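Local coordinates for protein-L-isoaspartate O-methyltransferase beta-aspartate methyltransferase (Plasmodium falciparum, PDB 2PBF) that probably transfers a methyl group from S-adenosyl-L-methionine to L-isoaspartyl residues in damaged proteins, a step of protein repair, at residues 186-191 against 203-208; 81-86 against 162-167; 54-59 against 119-124. All coordinates share one frame; numbering follows the deposited sequence.

Interaction 1 (186-191 against 203-208); sequences NGKLII and EITKKN
L189 pairs with I204 as the hydrogen-bonded pair of an antiparallel beta hairpin, strands 187-195 and 198-205, within the mixed sheet of this Rossmann-like methyltransferase. The local strand axes approach to 4.6 Å and lie 155° apart, so the pairing is antiparallel with some twist. Two backbone bonds close the pair: I204 N to L189 O at 2.7 Å, nearly straight at 172°, and L189 N to I204 O at 2.8 Å. Packing is tight on the face shared by these two residues, where their side chains run side by side and I204 CD1 sits 3.6 Å from I191 CG2, with V168 touching both L189 and I191. On the other face, I190 CD1 meets E203 CB at 3.7 Å and helix 64-74 adds further cover: its R73 forms a salt bridge with E203 OE1. Toward the N186 end the hairpin slackens, K206 N reaching G187 O at only a weak 3.4 Å, although N186 N still bonds to K206 O where the chain turns a corner. On the I190 and E203 face, the partly exposed K188, its chain extended beyond CG, crosses E203 and leaves K188 NZ in a long salt bridge, 3.5 Å from E203 OE2. A water completes this link, accepting from K188 NZ and donating to E203 OE1 at 2.6 Å.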
loop_
_atom_site.group_PDB
_atom_site.type_symbol
_atom_site.label_atom_id
_atom_site.label_comp_id
_atom_site.label_asym_id
_atom_site.label_seq_id
_atom_site.Cartn_x
_atom_site.Cartn_y
_atom_site.Cartn_z
ATOM N N ASN A 186 -13.184 11.252 7.180
ATOM C CA ASN A 186 -12.218 11.971 6.344
ATOM C C ASN A 186 -11.105 11.111 5.756
ATOM O O ASN A 186 -10.244 11.629 5.030
ATOM C CB ASN A 186 -11.577 13.154 7.086
ATOM C CG ASN A 186 -12.581 14.203 7.518
ATOM O OD1 ASN A 186 -12.432 14.802 8.595
ATOM N ND2 ASN A 186 -13.605 14.433 6.698
ATOM N N GLY A 187 -11.107 9.819 6.086
ATOM C CA GLY A 187 -10.110 8.890 5.568
ATOM C C GLY A 187 -10.349 8.634 4.089
ATOM O O GLY A 187 -11.501 8.803 3.598
ATOM N N LYS A 188 -9.272 8.255 3.383
ATOM C CA LYS A 188 -9.336 7.772 1.995
ATOM C C LYS A 188 -8.962 6.296 1.833
ATOM O O LYS A 188 -8.003 5.815 2.452
ATOM C CB LYS A 188 -8.468 8.636 1.075
ATOM C CG LYS A 188 -9.213 9.849 0.557
ATOM C CD LYS A 188 -8.326 10.996 0.174
ATOM C CE LYS A 188 -9.226 12.153 -0.279
ATOM N NZ LYS A 188 -8.451 13.220 -0.962
ATOM N N LEU A 189 -9.718 5.603 0.980
ATOM C CA LEU A 189 -9.493 4.199 0.615
ATOM C C LEU A 189 -9.287 4.183 -0.890
ATOM O O LEU A 189 -10.111 4.715 -1.642
ATOM C CB LEU A 189 -10.732 3.359 0.933
ATOM C CG LEU A 189 -10.874 1.854 1.237
ATOM C CD1 LEU A 189 -12.389 1.511 1.172
ATOM C CD2 LEU A 189 -10.085 0.876 0.376
ATOM N N ILE A 190 -8.173 3.605 -1.304
ATOM C CA ILE A 190 -7.800 3.410 -2.706
ATOM C C ILE A 190 -7.883 1.917 -2.999
ATOM O O ILE A 190 -7.221 1.115 -2.361
ATOM C CB ILE A 190 -6.346 3.916 -2.961
ATOM C CG1 ILE A 190 -6.262 5.438 -2.831
ATOM C CG2 ILE A 190 -5.774 3.401 -4.312
ATOM C CD1 ILE A 190 -7.092 6.196 -3.850
ATOM N N ILE A 191 -8.714 1.544 -3.960
ATOM C CA ILE A 191 -8.966 0.138 -4.198
ATOM C C ILE A 191 -9.388 -0.134 -5.641
ATOM O O ILE A 191 -10.209 0.591 -6.180
ATOM C CB ILE A 191 -10.051 -0.406 -3.193
ATOM C CG1 ILE A 191 -10.407 -1.857 -3.498
ATOM C CG2 ILE A 191 -11.294 0.526 -3.142
ATOM C CD1 ILE A 191 -11.279 -2.513 -2.420
ATOM N N GLU A 203 -11.301 5.839 -5.478
ATOM C CA GLU A 203 -11.005 6.555 -4.248
ATOM C C GLU A 203 -12.292 6.779 -3.440
ATOM O O GLU A 203 -13.194 7.523 -3.847
ATOM C CB GLU A 203 -10.294 7.870 -4.541
ATOM C CG GLU A 203 -9.985 8.680 -3.303
ATOM C CD GLU A 203 -9.281 9.959 -3.647
ATOM O OE1 GLU A 203 -8.155 9.892 -4.199
ATOM O OE2 GLU A 203 -9.865 11.034 -3.373
ATOM N N ILE A 204 -12.364 6.114 -2.297
ATOM C CA ILE A 204 -13.506 6.196 -1.429
ATOM C C ILE A 204 -13.173 7.031 -0.184
ATOM O O ILE A 204 -12.137 6.824 0.454
ATOM C CB ILE A 204 -13.993 4.794 -1.092
ATOM C CG1 ILE A 204 -14.336 4.060 -2.405
ATOM C CG2 ILE A 204 -15.181 4.869 -0.162
ATOM C CD1 ILE A 204 -14.178 2.587 -2.374
ATOM N N THR A 205 -14.048 7.987 0.131
ATOM C CA THR A 205 -13.880 8.892 1.278
ATOM C C THR A 205 -15.098 8.813 2.203
ATOM O O THR A 205 -16.181 8.460 1.760
ATOM C CB THR A 205 -13.681 10.336 0.804
ATOM O OG1 THR A 205 -12.746 10.355 -0.288
ATOM C CG2 THR A 205 -13.146 11.222 1.933
ATOM N N LYS A 206 -14.916 9.110 3.489
ATOM C CA LYS A 206 -16.039 9.207 4.437
ATOM C C LYS A 206 -16.211 10.670 4.842
ATOM O O LYS A 206 -15.232 11.332 5.211
ATOM C CB LYS A 206 -15.779 8.334 5.668
ATOM C CG LYS A 206 -17.004 8.044 6.529
ATOM C CD LYS A 206 -16.785 6.813 7.449
ATOM C CE LYS A 206 -17.026 5.502 6.716
ATOM N NZ LYS A 206 -16.769 4.331 7.596
ATOM N N LYS A 207 -17.438 11.186 4.748
ATOM C CA LYS A 207 -17.698 12.592 5.126
ATOM C C LYS A 207 -18.863 12.795 6.115
ATOM O O LYS A 207 -19.024 13.871 6.710
ATOM C CB LYS A 207 -17.766 13.520 3.903
ATOM C CG LYS A 207 -16.415 13.699 3.197
ATOM C CD LYS A 207 -16.101 15.168 2.876
ATOM C CE LYS A 207 -17.007 15.746 1.759
ATOM N NZ LYS A 207 -16.584 17.109 1.314
ATOM N N ASN A 208 -19.672 11.756 6.284
ATOM C CA ASN A 208 -20.329 11.521 7.565
ATOM C C ASN A 208 -20.200 10.049 7.922
ATOM O O ASN A 208 -19.435 9.701 8.823
ATOM C CB ASN A 208 -21.775 12.035 7.605
ATOM C CG ASN A 208 -21.889 13.428 8.268
ATOM O OD1 ASN A 208 -22.161 14.431 7.597
ATOM N ND2 ASN A 208 -21.678 13.485 9.592
HETATM O O HOH W 1 -6.621 11.776 -3.202
#

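Interaction 2 (81-86 against 162-167); sequences GSRAID and LFDAIH
The ring of F163 lies between two side chains of the neighbouring parallel strand, I85 on one face and R83 on the other. I85 CG2 is 3.9 Å from the F163 ring centroid, a CH-pi contact over the face, and the same methyl also packs on I166, which points the same way. Over the opposite face, R83 CZ is 4.5 Å from the F163 centroid with the guanidinium inclined by 30° to the ring, an off-centre cation-pi contact. R83 NH1 also donates to L162 O at 2.9 Å in the guanidinium plane, though from above the carbonyl plane of L162, and bonds to L160 O. D164 OD2 accepts R83 N through its anti lone pair, at 2.8 Å. Beyond the corner at D164 the regular parallel ladder begins, with I85 N bonded to A165 O at 2.9 Å and H167 N to I85 O. At the far end, D86 and H167 lie side by side. With CG swung opposite the main-chain nitrogen (chi1 -176°), D86 brings OD1 alongside the ring edge, near its plane, where H167 ND1 donates at 2.9 Å. D86 OD2 is held by T95, and H167 NE2 makes a weak bond to S70. Bonded at ND1 and weakly at NE2, the imidazole is probably restrained in rotation, its side chain about 4 Å from the bound S-adenosyl-L-homocysteine.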
loop_
_atom_site.group_PDB
_atom_site.type_symbol
_atom_site.label_atom_id
_atom_site.label_comp_id
_atom_site.label_asym_id
_atom_site.label_seq_id
_atom_site.Cartn_x
_atom_site.Cartn_y
_atom_site.Cartn_z
ATOM N N GLY A 81 0.915 10.772 12.883
ATOM C CA GLY A 81 -0.139 10.889 13.866
ATOM C C GLY A 81 -1.325 10.098 13.421
ATOM O O GLY A 81 -2.223 9.851 14.201
ATOM N N SER A 82 -1.317 9.672 12.159
ATOM C CA SER A 82 -2.452 8.943 11.604
ATOM C C SER A 82 -2.243 7.448 11.545
ATOM O O SER A 82 -1.165 6.943 11.901
ATOM C CB SER A 82 -2.816 9.495 10.227
ATOM O OG SER A 82 -3.683 10.620 10.380
ATOM N N ARG A 83 -3.287 6.743 11.106
ATOM C CA ARG A 83 -3.300 5.290 11.012
ATOM C C ARG A 83 -3.585 4.863 9.566
ATOM O O ARG A 83 -4.583 5.281 8.970
ATOM C CB ARG A 83 -4.349 4.701 11.950
ATOM C CG ARG A 83 -4.253 5.212 13.386
ATOM C CD ARG A 83 -5.200 4.469 14.309
ATOM N NE ARG A 83 -4.693 3.157 14.737
ATOM C CZ ARG A 83 -5.333 2.005 14.566
ATOM N NH1 ARG A 83 -6.522 1.971 13.950
ATOM N NH2 ARG A 83 -4.782 0.884 14.999
ATOM N N ALA A 84 -2.697 4.034 9.028
ATOM C CA ALA A 84 -2.771 3.519 7.643
ATOM C C ALA A 84 -2.740 1.987 7.645
ATOM O O ALA A 84 -2.142 1.361 8.523
ATOM C CB ALA A 84 -1.604 4.057 6.819
ATOM N N ILE A 85 -3.416 1.384 6.673
ATOM C CA ILE A 85 -3.375 -0.062 6.485
ATOM C C ILE A 85 -3.136 -0.350 5.001
ATOM O O ILE A 85 -3.746 0.276 4.126
ATOM C CB ILE A 85 -4.639 -0.801 7.079
ATOM C CG1 ILE A 85 -4.586 -2.310 6.812
ATOM C CG2 ILE A 85 -5.975 -0.159 6.600
ATOM C CD1 ILE A 85 -5.625 -3.096 7.637
ATOM N N ASP A 86 -2.206 -1.261 4.744
ATOM C CA ASP A 86 -1.861 -1.675 3.391
ATOM C C ASP A 86 -2.391 -3.075 3.254
ATOM O O ASP A 86 -1.860 -4.026 3.869
ATOM C CB ASP A 86 -0.344 -1.638 3.190
ATOM C CG ASP A 86 0.085 -1.969 1.778
ATOM O OD1 ASP A 86 -0.739 -1.931 0.848
ATOM O OD2 ASP A 86 1.294 -2.254 1.580
ATOM N N LEU A 162 -9.887 2.369 13.427
ATOM C CA LEU A 162 -10.216 3.122 12.238
ATOM C C LEU A 162 -8.945 3.664 11.586
ATOM O O LEU A 162 -7.942 3.921 12.275
ATOM C CB LEU A 162 -11.161 4.269 12.593
ATOM C CG LEU A 162 -12.514 3.863 13.186
ATOM C CD1 LEU A 162 -13.232 5.074 13.772
ATOM C CD2 LEU A 162 -13.353 3.226 12.117
ATOM N N PHE A 163 -8.995 3.827 10.261
ATOM C CA PHE A 163 -7.807 4.173 9.490
ATOM C C PHE A 163 -8.003 5.391 8.607
ATOM O O PHE A 163 -8.974 5.507 7.877
ATOM C CB PHE A 163 -7.324 2.967 8.667
ATOM C CG PHE A 163 -6.751 1.869 9.511
ATOM C CD1 PHE A 163 -5.389 1.852 9.837
ATOM C CD2 PHE A 163 -7.570 0.871 10.019
ATOM C CE1 PHE A 163 -4.869 0.846 10.636
ATOM C CE2 PHE A 163 -7.064 -0.145 10.820
ATOM C CZ PHE A 163 -5.707 -0.164 11.133
ATOM N N ASP A 164 -7.055 6.301 8.684
ATOM C CA ASP A 164 -7.092 7.503 7.880
ATOM C C ASP A 164 -6.749 7.200 6.419
ATOM O O ASP A 164 -7.174 7.924 5.512
ATOM C CB ASP A 164 -6.147 8.525 8.476
ATOM C CG ASP A 164 -6.399 8.734 9.965
ATOM O OD1 ASP A 164 -7.427 9.375 10.306
ATOM O OD2 ASP A 164 -5.589 8.243 10.793
ATOM N N ALA A 165 -6.004 6.121 6.198
ATOM C CA ALA A 165 -5.590 5.719 4.851
ATOM C C ALA A 165 -5.639 4.216 4.706
ATOM O O ALA A 165 -5.062 3.481 5.529
ATOM C CB ALA A 165 -4.208 6.235 4.548
ATOM N N ILE A 166 -6.362 3.757 3.677
ATOM C CA ILE A 166 -6.441 2.335 3.361
ATOM C C ILE A 166 -6.016 2.107 1.924
ATOM O O ILE A 166 -6.617 2.622 0.998
ATOM C CB ILE A 166 -7.870 1.718 3.589
ATOM C CG1 ILE A 166 -8.413 2.116 4.978
ATOM C CG2 ILE A 166 -7.816 0.175 3.362
ATOM C CD1 ILE A 166 -9.723 1.434 5.396
ATOM N N HIS A 167 -4.961 1.345 1.739
ATOM C CA HIS A 167 -4.525 1.035 0.406
ATOM C C HIS A 167 -4.765 -0.434 0.187
ATOM O O HIS A 167 -4.454 -1.267 1.033
ATOM C CB HIS A 167 -3.062 1.383 0.209
ATOM C CG HIS A 167 -2.526 0.917 -1.099
ATOM N ND1 HIS A 167 -1.882 -0.291 -1.247
ATOM C CD2 HIS A 167 -2.589 1.467 -2.333
ATOM C CE1 HIS A 167 -1.559 -0.461 -2.514
ATOM N NE2 HIS A 167 -1.968 0.597 -3.190
#

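Interaction 3 (54-59 against 119-124); sequences YISHGV and KDLVNF. With SAH (S-adenosyl-L-homocysteine), chain C.
The beta hairpin 53-56/59-61, with a type I' turn from S56 to V59, docks through I55 and H57 on the first turns of helix 119-132. A classic beta bulge, I55 and S56 both facing V59, runs into the turn. I55 CG2 stands 3.5 Å from the F124 ring centroid and only 10° off the ring normal, so this CH-pi contact is centred on the face. A chi1 of 174° extends the F124 ring away from the main-chain nitrogen toward I55. Beside it, I55 CD1 meets L121 CD2 at 3.7 Å. At the exposed turn, H57 and D120 cross at about a right angle: H57 NE2 donates to the anti lone pair of D120 OD2, which is tilted from the ring plane, in a bond modelled at 2.5 Å, suspiciously short, and bent to 141° at the hydrogen. V59 and L121 both border the ligand: V59 CG1 is 3.6 Å from SAH C3', and L121 CD1 is 4.0 Å from SAH O3'. Together with E116 OE2, which hydrogen-bonds SAH, these residues form part of a ribose-flanking cofactor pocket as in Rossmann-like, S-adenosylmethionine-dependent methyltransferases.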
loop_
_atom_site.group_PDB
_atom_site.type_symbol
_atom_site.label_atom_id
_atom_site.label_comp_id
_atom_site.label_asym_id
_atom_site.label_seq_id
_atom_site.Cartn_x
_atom_site.Cartn_y
_atom_site.Cartn_z
ATOM N N TYR A 54 7.557 -10.325 -11.017
ATOM C CA TYR A 54 7.102 -11.515 -10.317
ATOM C C TYR A 54 7.894 -11.861 -9.058
ATOM O O TYR A 54 9.115 -11.829 -9.068
ATOM C CB TYR A 54 7.121 -12.714 -11.252
ATOM C CG TYR A 54 6.456 -13.921 -10.641
ATOM C CD1 TYR A 54 5.073 -13.962 -10.459
ATOM C CD2 TYR A 54 7.217 -15.012 -10.233
ATOM C CE1 TYR A 54 4.467 -15.090 -9.875
ATOM C CE2 TYR A 54 6.639 -16.129 -9.668
ATOM C CZ TYR A 54 5.264 -16.159 -9.483
ATOM O OH TYR A 54 4.709 -17.276 -8.937
ATOM N N ILE A 55 7.179 -12.203 -7.986
ATOM C CA ILE A 55 7.812 -12.663 -6.755
ATOM C C ILE A 55 7.664 -14.179 -6.614
ATOM O O ILE A 55 8.643 -14.910 -6.698
ATOM C CB ILE A 55 7.259 -11.939 -5.485
ATOM C CG1 ILE A 55 7.210 -10.423 -5.704
ATOM C CG2 ILE A 55 8.117 -12.281 -4.270
ATOM C CD1 ILE A 55 6.328 -9.653 -4.704
ATOM N N SER A 56 6.430 -14.629 -6.431
ATOM C CA SER A 56 6.116 -16.005 -6.050
ATOM C C SER A 56 4.611 -16.053 -5.850
ATOM O O SER A 56 3.963 -15.003 -5.790
ATOM C CB SER A 56 6.826 -16.368 -4.743
ATOM O OG SER A 56 5.994 -16.039 -3.641
ATOM N N HIS A 57 4.043 -17.259 -5.764
ATOM C CA HIS A 57 2.606 -17.451 -5.462
ATOM C C HIS A 57 1.604 -16.680 -6.327
ATOM O O HIS A 57 0.532 -16.289 -5.853
ATOM C CB HIS A 57 2.318 -17.200 -3.983
ATOM C CG HIS A 57 2.859 -18.268 -3.091
ATOM N ND1 HIS A 57 2.100 -19.342 -2.677
ATOM C CD2 HIS A 57 4.093 -18.447 -2.561
ATOM C CE1 HIS A 57 2.842 -20.131 -1.918
ATOM N NE2 HIS A 57 4.054 -19.607 -1.830
ATOM N N GLY A 58 1.954 -16.467 -7.587
ATOM C CA GLY A 58 1.049 -15.800 -8.513
ATOM C C GLY A 58 1.024 -14.298 -8.319
ATOM O O GLY A 58 0.102 -13.626 -8.786
ATOM N N VAL A 59 2.026 -13.763 -7.623
ATOM C CA VAL A 59 2.029 -12.331 -7.337
ATOM C C VAL A 59 3.279 -11.551 -7.734
ATOM O O VAL A 59 4.403 -12.041 -7.701
ATOM C CB VAL A 59 1.585 -12.001 -5.863
ATOM C CG1 VAL A 59 0.307 -12.786 -5.470
ATOM C CG2 VAL A 59 2.734 -12.225 -4.875
ATOM N N LYS A 119 1.848 -16.427 3.247
ATOM C CA LYS A 119 2.832 -16.451 4.306
ATOM C C LYS A 119 4.235 -16.252 3.769
ATOM O O LYS A 119 5.036 -15.566 4.381
ATOM C CB LYS A 119 2.734 -17.786 5.061
ATOM C CG LYS A 119 3.766 -17.987 6.145
ATOM C CD LYS A 119 3.540 -17.058 7.318
ATOM C CE LYS A 119 4.548 -17.318 8.433
ATOM N NZ LYS A 119 4.298 -16.388 9.578
ATOM N N ASP A 120 4.529 -16.876 2.634
ATOM C CA ASP A 120 5.789 -16.671 1.949
ATOM C C ASP A 120 6.028 -15.224 1.599
ATOM O O ASP A 120 7.170 -14.778 1.593
ATOM C CB ASP A 120 5.832 -17.474 0.652
ATOM C CG ASP A 120 6.160 -18.916 0.883
ATOM O OD1 ASP A 120 6.823 -19.236 1.897
ATOM O OD2 ASP A 120 5.746 -19.723 0.034
ATOM N N LEU A 121 4.957 -14.516 1.256
ATOM C CA LEU A 121 5.069 -13.088 0.972
ATOM C C LEU A 121 5.230 -12.251 2.244
ATOM O O LEU A 121 6.044 -11.315 2.255
ATOM C CB LEU A 121 3.943 -12.592 0.056
ATOM C CG LEU A 121 4.295 -13.023 -1.378
ATOM C CD1 LEU A 121 3.090 -13.482 -2.124
ATOM C CD2 LEU A 121 5.043 -11.920 -2.113
ATOM N N VAL A 122 4.493 -12.591 3.306
ATOM C CA VAL A 122 4.825 -12.075 4.650
ATOM C C VAL A 122 6.344 -12.214 4.898
ATOM O O VAL A 122 7.045 -11.220 5.089
ATOM C CB VAL A 122 4.065 -12.792 5.790
ATOM C CG1 VAL A 122 4.486 -12.217 7.142
ATOM C CG2 VAL A 122 2.560 -12.676 5.609
ATOM N N ASN A 123 6.861 -13.445 4.870
ATOM C CA ASN A 123 8.280 -13.627 5.123
ATOM C C ASN A 123 9.185 -12.923 4.128
ATOM O O ASN A 123 10.271 -12.491 4.492
ATOM C CB ASN A 123 8.654 -15.110 5.262
ATOM C CG ASN A 123 7.757 -15.851 6.243
ATOM O OD1 ASN A 123 7.585 -15.432 7.391
ATOM N ND2 ASN A 123 7.159 -16.948 5.783
ATOM N N PHE A 124 8.759 -12.833 2.866
ATOM C CA PHE A 124 9.510 -12.111 1.831
ATOM C C PHE A 124 9.633 -10.629 2.181
ATOM O O PHE A 124 10.728 -10.041 2.108
ATOM C CB PHE A 124 8.833 -12.299 0.447
ATOM C CG PHE A 124 9.450 -11.478 -0.665
ATOM C CD1 PHE A 124 10.684 -11.824 -1.205
ATOM C CD2 PHE A 124 8.780 -10.375 -1.188
ATOM C CE1 PHE A 124 11.250 -11.072 -2.245
ATOM C CE2 PHE A 124 9.338 -9.614 -2.220
ATOM C CZ PHE A 124 10.574 -9.964 -2.748
HETATM N N SAH C . 1.540 -3.600 -2.686
HETATM C CA SAH C . 2.068 -4.910 -3.146
HETATM C CB SAH C . 1.076 -5.537 -4.092
HETATM C CG SAH C . 1.365 -7.028 -4.187
HETATM S SD SAH C . 0.213 -7.856 -5.286
HETATM C C SAH C . 3.454 -4.816 -3.792
HETATM O O SAH C . 3.669 -3.921 -4.613
HETATM O OXT SAH C . 4.369 -5.627 -3.497
HETATM C "C5'" SAH C . -1.180 -7.928 -4.133
HETATM C "C4'" SAH C . -0.963 -8.761 -2.868
HETATM O "O4'" SAH C . -2.223 -8.952 -2.288
HETATM C "C3'" SAH C . -0.366 -10.150 -3.046
HETATM O "O3'" SAH C . 0.836 -10.236 -2.298
HETATM C "C2'" SAH C . -1.437 -11.099 -2.529
HETATM O "O2'" SAH C . -0.891 -12.208 -1.850
HETATM C "C1'" SAH C . -2.215 -10.192 -1.598
HETATM N N9 SAH C . -3.627 -10.564 -1.363
HETATM C C8 SAH C . -4.495 -11.072 -2.286
HETATM N N7 SAH C . -5.699 -11.225 -1.689
HETATM C C5 SAH C . -5.614 -10.850 -0.394
HETATM C C6 SAH C . -6.536 -10.838 0.659
HETATM N N6 SAH C . -7.790 -11.246 0.518
HETATM N N1 SAH C . -6.148 -10.359 1.885
HETATM C C2 SAH C . -4.849 -9.927 2.077
HETATM N N3 SAH C . -3.961 -9.966 1.032
HETATM C C4 SAH C . -4.324 -10.419 -0.188
#

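From the N terminus, 54-59 comes first, and interaction 3 closes a 59-residue loop when helix 119-132 begins. Within that loop lies 81-86, whose partner 162-167 follows helix 119-132, so interactions 2 and 3 cross; their nearest atoms are about 10 Å apart. Interaction 1 lies in series after both, closing a short hairpin of 11 intervening residues. Interactions 1 and 2 meet through strand 163-168, where K188 O and I166 N form a probable hydrogen bond of 2.9 Å; together they carry the sheet from 83-87 to 198-205. Interaction 3, its centre about 28 Å from that of interaction 1, ties hairpin 53-61 to helix 119-132 beside the bound S-adenosyl-L-homocysteine.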